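Local atomic coordinates of aminotransferase class I and II (Streptococcus suis 89/1591, PDB entry 3OP7), a protein that probably transfers amino groups between amino acids and 2-oxo acids, using pyridoxal 5'-phosphate held as a Schiff base on a lysine. Residues V170-Y175 and S200-P205; H330-V335 and L361-Q366. All coordinates share one frame; numbering follows the deposited sequence.

Interaction 1: V170-Y175 and S200-P205; sequences VMDRTY and SELDVP. With EDO (1,2-ethanediol), chain F; EDO (1,2-ethanediol), chain K.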
loop_
_atom_site.group_PDB
_atom_site.type_symbol
_atom_site.label_atom_id
_atom_site.label_comp_id
_atom_site.label_asym_id
_atom_site.label_seq_id
_atom_site.Cartn_x
_atom_site.Cartn_y
_atom_site.Cartn_z
ATOM N N VAL A 170 -16.302 20.717 -8.883
ATOM C CA VAL A 170 -16.770 19.447 -9.408
ATOM C C VAL A 170 -17.235 19.599 -10.877
ATOM O O VAL A 170 -17.747 20.627 -11.275
ATOM C CB VAL A 170 -17.871 18.891 -8.435
ATOM C CG1 VAL A 170 -19.226 19.571 -8.725
ATOM C CG2 VAL A 170 -17.963 17.417 -8.432
HETATM N N MSE A 171 -16.957 18.577 -11.673
HETATM C CA MSE A 171 -17.552 18.439 -13.003
HETATM C C MSE A 171 -18.869 17.727 -12.901
HETATM O O MSE A 171 -18.926 16.572 -12.491
HETATM C CB MSE A 171 -16.655 17.614 -13.919
HETATM C CG MSE A 171 -15.276 18.191 -14.141
HETATM SE SE MSE A 171 -14.014 16.860 -14.848
HETATM C CE MSE A 171 -12.547 18.078 -15.198
ATOM N N ASP A 172 -19.916 18.358 -13.362
ATOM C CA ASP A 172 -21.220 17.715 -13.317
ATOM C C ASP A 172 -21.425 16.769 -14.515
ATOM O O ASP A 172 -20.539 16.592 -15.369
ATOM C CB ASP A 172 -22.338 18.751 -13.166
ATOM C CG ASP A 172 -22.503 19.658 -14.366
ATOM O OD1 ASP A 172 -21.914 19.443 -15.440
ATOM O OD2 ASP A 172 -23.268 20.611 -14.229
ATOM N N ARG A 173 -22.596 16.166 -14.577
ATOM C CA ARG A 173 -22.923 15.228 -15.642
ATOM C C ARG A 173 -22.753 15.823 -17.033
ATOM O O ARG A 173 -22.194 15.186 -17.882
ATOM C CB ARG A 173 -24.375 14.736 -15.512
ATOM C CG ARG A 173 -24.840 13.825 -16.668
ATOM C CD ARG A 173 -26.273 13.333 -16.449
ATOM N NE ARG A 173 -26.350 12.372 -15.344
ATOM C CZ ARG A 173 -26.117 11.062 -15.441
ATOM N NH1 ARG A 173 -25.737 10.494 -16.572
ATOM N NH2 ARG A 173 -26.272 10.313 -14.380
ATOM N N THR A 174 -23.278 17.015 -17.263
ATOM C CA THR A 174 -23.199 17.635 -18.604
ATOM C C THR A 174 -21.720 17.769 -19.047
ATOM O O THR A 174 -21.367 17.457 -20.188
ATOM C CB THR A 174 -23.870 18.990 -18.616
ATOM O OG1 THR A 174 -25.247 18.824 -18.235
ATOM C CG2 THR A 174 -23.832 19.643 -20.023
ATOM N N TYR A 175 -20.890 18.261 -18.142
ATOM C CA TYR A 175 -19.450 18.325 -18.364
ATOM C C TYR A 175 -18.788 16.985 -18.608
ATOM O O TYR A 175 -18.024 16.835 -19.572
ATOM C CB TYR A 175 -18.772 19.001 -17.173
ATOM C CG TYR A 175 -17.343 19.407 -17.452
ATOM C CD1 TYR A 175 -16.325 18.489 -17.450
ATOM C CD2 TYR A 175 -17.028 20.744 -17.712
ATOM C CE1 TYR A 175 -15.003 18.886 -17.726
ATOM C CE2 TYR A 175 -15.722 21.125 -17.945
ATOM C CZ TYR A 175 -14.733 20.185 -17.983
ATOM O OH TYR A 175 -13.454 20.582 -18.240
ATOM N N SER A 200 -23.396 18.825 -2.602
ATOM C CA SER A 200 -24.201 19.838 -3.283
ATOM C C SER A 200 -25.395 19.208 -3.982
ATOM O O SER A 200 -25.570 17.998 -3.994
ATOM C CB SER A 200 -23.346 20.576 -4.317
ATOM O OG SER A 200 -23.271 19.867 -5.545
ATOM N N GLU A 201 -26.184 20.065 -4.603
ATOM C CA GLU A 201 -27.344 19.564 -5.351
ATOM C C GLU A 201 -27.013 19.242 -6.814
ATOM O O GLU A 201 -27.872 18.720 -7.537
ATOM C CB GLU A 201 -28.549 20.509 -5.235
ATOM C CG GLU A 201 -29.370 20.264 -3.974
ATOM C CD GLU A 201 -30.699 21.017 -4.007
ATOM O OE1 GLU A 201 -31.443 20.867 -5.002
ATOM O OE2 GLU A 201 -31.004 21.758 -3.047
ATOM N N LEU A 202 -25.765 19.464 -7.237
ATOM C CA LEU A 202 -25.354 19.139 -8.603
ATOM C C LEU A 202 -25.492 17.647 -8.884
ATOM O O LEU A 202 -25.335 16.800 -7.998
ATOM C CB LEU A 202 -23.912 19.575 -8.868
ATOM C CG LEU A 202 -23.622 21.083 -8.859
ATOM C CD1 LEU A 202 -22.108 21.344 -8.900
ATOM C CD2 LEU A 202 -24.283 21.689 -10.064
ATOM N N ASP A 203 -25.777 17.332 -10.149
ATOM C CA ASP A 203 -25.835 15.957 -10.602
ATOM C C ASP A 203 -24.410 15.509 -10.945
ATOM O O ASP A 203 -23.856 15.907 -11.965
ATOM C CB ASP A 203 -26.751 15.868 -11.828
ATOM C CG ASP A 203 -26.853 14.471 -12.405
ATOM O OD1 ASP A 203 -26.329 13.491 -11.823
ATOM O OD2 ASP A 203 -27.464 14.350 -13.467
ATOM N N VAL A 204 -23.808 14.707 -10.077
ATOM C CA VAL A 204 -22.428 14.343 -10.273
ATOM C C VAL A 204 -22.290 12.825 -10.281
ATOM O O VAL A 204 -21.938 12.209 -9.254
ATOM C CB VAL A 204 -21.477 14.995 -9.235
ATOM C CG1 VAL A 204 -20.065 14.811 -9.636
ATOM C CG2 VAL A 204 -21.670 16.470 -9.149
ATOM N N PRO A 205 -22.487 12.214 -11.464
ATOM C CA PRO A 205 -22.278 10.791 -11.579
ATOM C C PRO A 205 -20.805 10.452 -11.439
ATOM O O PRO A 205 -19.929 11.298 -11.677
ATOM C CB PRO A 205 -22.761 10.481 -13.004
ATOM C CG PRO A 205 -22.556 11.771 -13.765
ATOM C CD PRO A 205 -22.894 12.813 -12.756
HETATM C C1 EDO F . -18.631 23.503 -9.596
HETATM O O1 EDO F . -17.810 23.194 -8.449
HETATM C C2 EDO F . -17.804 24.104 -10.739
HETATM O O2 EDO F . -17.098 25.287 -10.315
HETATM C C1 EDO K . -26.432 7.310 -11.878
HETATM O O1 EDO K . -26.415 7.140 -13.306
HETATM C C2 EDO K . -25.911 8.699 -11.509
HETATM O O2 EDO K . -25.204 8.748 -10.255
HETATM O O HOH W 1 -25.850 19.440 -12.420
#

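Interaction 2: H330-V335 and L361-Q366; sequences HGVLLV and LEKLSQ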
loop_
_atom_site.group_PDB
_atom_site.type_symbol
_atom_site.label_atom_id
_atom_site.label_comp_id
_atom_site.label_asym_id
_atom_site.label_seq_id
_atom_site.Cartn_x
_atom_site.Cartn_y
_atom_site.Cartn_z
ATOM N N HIS A 330 1.240 32.387 15.101
ATOM C CA HIS A 330 -0.115 32.100 15.624
ATOM C C HIS A 330 -0.479 30.644 15.746
ATOM O O HIS A 330 -1.565 30.310 16.249
ATOM C CB HIS A 330 -1.157 32.802 14.767
ATOM C CG HIS A 330 -0.998 34.283 14.771
ATOM N ND1 HIS A 330 -1.230 35.046 15.893
ATOM C CD2 HIS A 330 -0.561 35.137 13.818
ATOM C CE1 HIS A 330 -0.973 36.310 15.618
ATOM N NE2 HIS A 330 -0.573 36.393 14.363
ATOM N N GLY A 331 0.412 29.769 15.282
ATOM C CA GLY A 331 0.200 28.348 15.368
ATOM C C GLY A 331 -0.856 27.770 14.435
ATOM O O GLY A 331 -1.288 26.655 14.657
ATOM N N VAL A 332 -1.244 28.513 13.392
ATOM C CA VAL A 332 -2.264 28.087 12.444
ATOM C C VAL A 332 -1.590 27.402 11.242
ATOM O O VAL A 332 -0.666 27.955 10.629
ATOM C CB VAL A 332 -3.133 29.291 11.930
ATOM C CG1 VAL A 332 -4.171 28.831 10.905
ATOM C CG2 VAL A 332 -3.813 30.035 13.091
ATOM N N LEU A 333 -2.012 26.192 10.943
ATOM C CA LEU A 333 -1.418 25.447 9.823
ATOM C C LEU A 333 -2.376 25.394 8.657
ATOM O O LEU A 333 -3.530 24.976 8.805
ATOM C CB LEU A 333 -1.005 24.042 10.235
ATOM C CG LEU A 333 -0.193 23.243 9.182
ATOM C CD1 LEU A 333 1.214 23.830 9.010
ATOM C CD2 LEU A 333 -0.136 21.767 9.539
ATOM N N LEU A 334 -1.867 25.842 7.500
ATOM C CA LEU A 334 -2.523 25.752 6.207
ATOM C C LEU A 334 -1.536 25.027 5.300
ATOM O O LEU A 334 -0.389 24.755 5.728
ATOM C CB LEU A 334 -2.762 27.177 5.655
ATOM C CG LEU A 334 -3.806 28.040 6.382
ATOM C CD1 LEU A 334 -3.684 29.505 5.970
ATOM C CD2 LEU A 334 -5.180 27.521 6.044
ATOM N N VAL A 335 -1.936 24.743 4.060
ATOM C CA VAL A 335 -0.983 24.270 3.036
ATOM C C VAL A 335 -0.850 25.371 1.985
ATOM O O VAL A 335 -1.848 25.771 1.390
ATOM C CB VAL A 335 -1.364 22.951 2.402
ATOM C CG1 VAL A 335 -0.226 22.495 1.397
ATOM C CG2 VAL A 335 -1.592 21.893 3.510
ATOM N N LEU A 361 -9.457 30.638 12.020
ATOM C CA LEU A 361 -9.889 31.774 11.194
ATOM C C LEU A 361 -9.691 33.116 11.910
ATOM O O LEU A 361 -9.181 34.082 11.337
ATOM C CB LEU A 361 -11.359 31.605 10.768
ATOM C CG LEU A 361 -11.664 30.439 9.808
ATOM C CD1 LEU A 361 -13.120 30.446 9.382
ATOM C CD2 LEU A 361 -10.745 30.400 8.582
ATOM N N GLU A 362 -10.120 33.175 13.164
ATOM C CA GLU A 362 -9.874 34.338 14.005
ATOM C C GLU A 362 -8.394 34.737 13.974
ATOM O O GLU A 362 -8.058 35.899 13.694
ATOM C CB GLU A 362 -10.346 34.048 15.424
ATOM C CG GLU A 362 -11.799 34.521 15.683
ATOM C CD GLU A 362 -12.457 33.895 16.933
ATOM O OE1 GLU A 362 -11.790 33.143 17.705
ATOM O OE2 GLU A 362 -13.670 34.151 17.113
ATOM N N LYS A 363 -7.516 33.757 14.200
ATOM C CA LYS A 363 -6.075 34.005 14.224
ATOM C C LYS A 363 -5.514 34.368 12.847
ATOM O O LYS A 363 -4.595 35.174 12.750
ATOM C CB LYS A 363 -5.313 32.816 14.817
ATOM C CG LYS A 363 -5.543 32.590 16.335
ATOM C CD LYS A 363 -4.873 33.667 17.208
ATOM C CE LYS A 363 -4.693 33.211 18.660
ATOM N NZ LYS A 363 -4.442 34.359 19.594
ATOM N N LEU A 364 -6.055 33.764 11.793
ATOM C CA LEU A 364 -5.686 34.124 10.420
ATOM C C LEU A 364 -6.046 35.579 10.140
ATOM O O LEU A 364 -5.243 36.320 9.566
ATOM C CB LEU A 364 -6.389 33.206 9.414
ATOM C CG LEU A 364 -6.064 33.423 7.939
ATOM C CD1 LEU A 364 -4.546 33.545 7.691
ATOM C CD2 LEU A 364 -6.681 32.306 7.070
ATOM N N SER A 365 -7.234 35.999 10.567
ATOM C CA SER A 365 -7.628 37.420 10.419
ATOM C C SER A 365 -6.720 38.375 11.210
ATOM O O SER A 365 -6.427 39.482 10.749
ATOM C CB SER A 365 -9.087 37.638 10.836
ATOM O OG SER A 365 -9.945 37.015 9.898
ATOM N N GLN A 366 -6.280 37.939 12.392
ATOM C CA GLN A 366 -5.299 38.703 13.184
ATOM C C GLN A 366 -3.998 38.913 12.408
ATOM O O GLN A 366 -3.467 40.021 12.349
ATOM C CB GLN A 366 -4.976 37.978 14.496
ATOM C CG GLN A 366 -5.912 38.251 15.684
ATOM C CD GLN A 366 -5.457 37.481 16.916
ATOM O OE1 GLN A 366 -4.258 37.410 17.189
ATOM N NE2 GLN A 366 -6.402 36.886 17.652
#

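Interaction 1: V170-Y175 and S200-P205
Arg173 lays one face of its guanidinium over the ring of Pro205, with Pro205 CG 3.9 Å above the centre of the plane. The arginine chain bends at chi3 (-70°). That bend turns NE toward Asp203 while the flat group stays over the proline. Arg173 NE and Asp203 OD2 form a salt bridge of 2.9 Å. The carboxylate oxygen lies close to the guanidinium plane, and it is met on its syn side, from 33° out of the carboxylate plane. The same two residues also join through the main chain, where Arg173 N donates to Asp203 O at 2.9 Å. This residue pair is therefore tied twice, at the first turn of helix 173-184. Asp172 is the N-cap of that helix. Its OD1 accepts from Tyr175 N at 3.1 Å in an almost straight bond. A water accepts from Asp203 N and gives a weak bond to Asp172 OD2. Beside this polar side lies an apolar one. Val170 CG2 and Val204 CG1 meet tip to tip at 3.6 Å. Val170 CG1 slides past Leu202 CD1 in a tight contact of 3.4 Å. Beyond the two segments, Arg173 NH1 pairs with Glu177, one turn further along the helix. Met171, present as selenomethionine, points away from residues 200-205 and packs on Trp132, Leu141 and Pro142. The contact joins the loop into helix 173-184 to the loop that runs from strand 189-193 to helix 207-210, beside the large mixed sheet.

Interaction 2: H330-V335 and L361-Q366
Lys363 and Gln366 meet His330 from a helical turn whose shortest backbone hydrogen bond, from Ser365 N to Leu361 O, is 2.8 Å. The helix is 354-368, in the smaller C-terminal alpha/beta domain expected of a fold-type I aminotransferase. It packs against the end of helix 319-330 and the chain that follows. No hydrogen bond crosses between the segments, and packing carries the contact. The carbonyl oxygen Lys363 O lies over one face of the His330 ring, 4.1 Å above its plane and offset toward the rim. Gln366 OE1 approaches the ring obliquely, 3.8 Å from His330 CE1. The amide and the ring stand almost at right angles, 89° apart. The Lys363 chain bends at chi2 (-71°), and its CD comes 4.1 Å from His330 ND1. The amine Lys363 NZ ends 4.9 Å from that nitrogen, so its charge may slightly disfavour protonation of the histidine. Gly331 then leaves the helix with a positive phi of 72°, and the chain enters short strand 332-333, which pairs with strand 22-23. Val332 and Leu334 both point toward helix 354-368, whereas Leu333, between them, packs on helix 8-16. Leu326 touches both Val332 and Leu334, and Val346 and Leu348 of strand 345-348 also reach Leu334. Deeper in the contact, Leu334 CD1 lies 4.2 Å from Leu364 CD2. The closest approach is at Val332: its CG2 branch, anti to the carbonyl carbon, comes 3.6 Å from Lys363 CB.

How the interactions relate
Interaction 1 comes first along the chain and closes before interaction 2 opens. Their centres are 32 Å apart and their nearest atoms about 18 Å apart, so they do not touch. They share no helix, strand or sheet. Interaction 1 lies beside the eight-stranded mixed sheet, in the connections that follow the neighbouring parallel strands 157-161 and 189-193, one of which runs into the first turn of helix 173-184. Interaction 2 lies in the C-terminal part, where helix 354-368 packs against residues around strand 332-333. This fits the division of fold-type I aminotransferases into a large and a small domain. Each contact joins parts within one region, and neither touches the second subunit of the assembly.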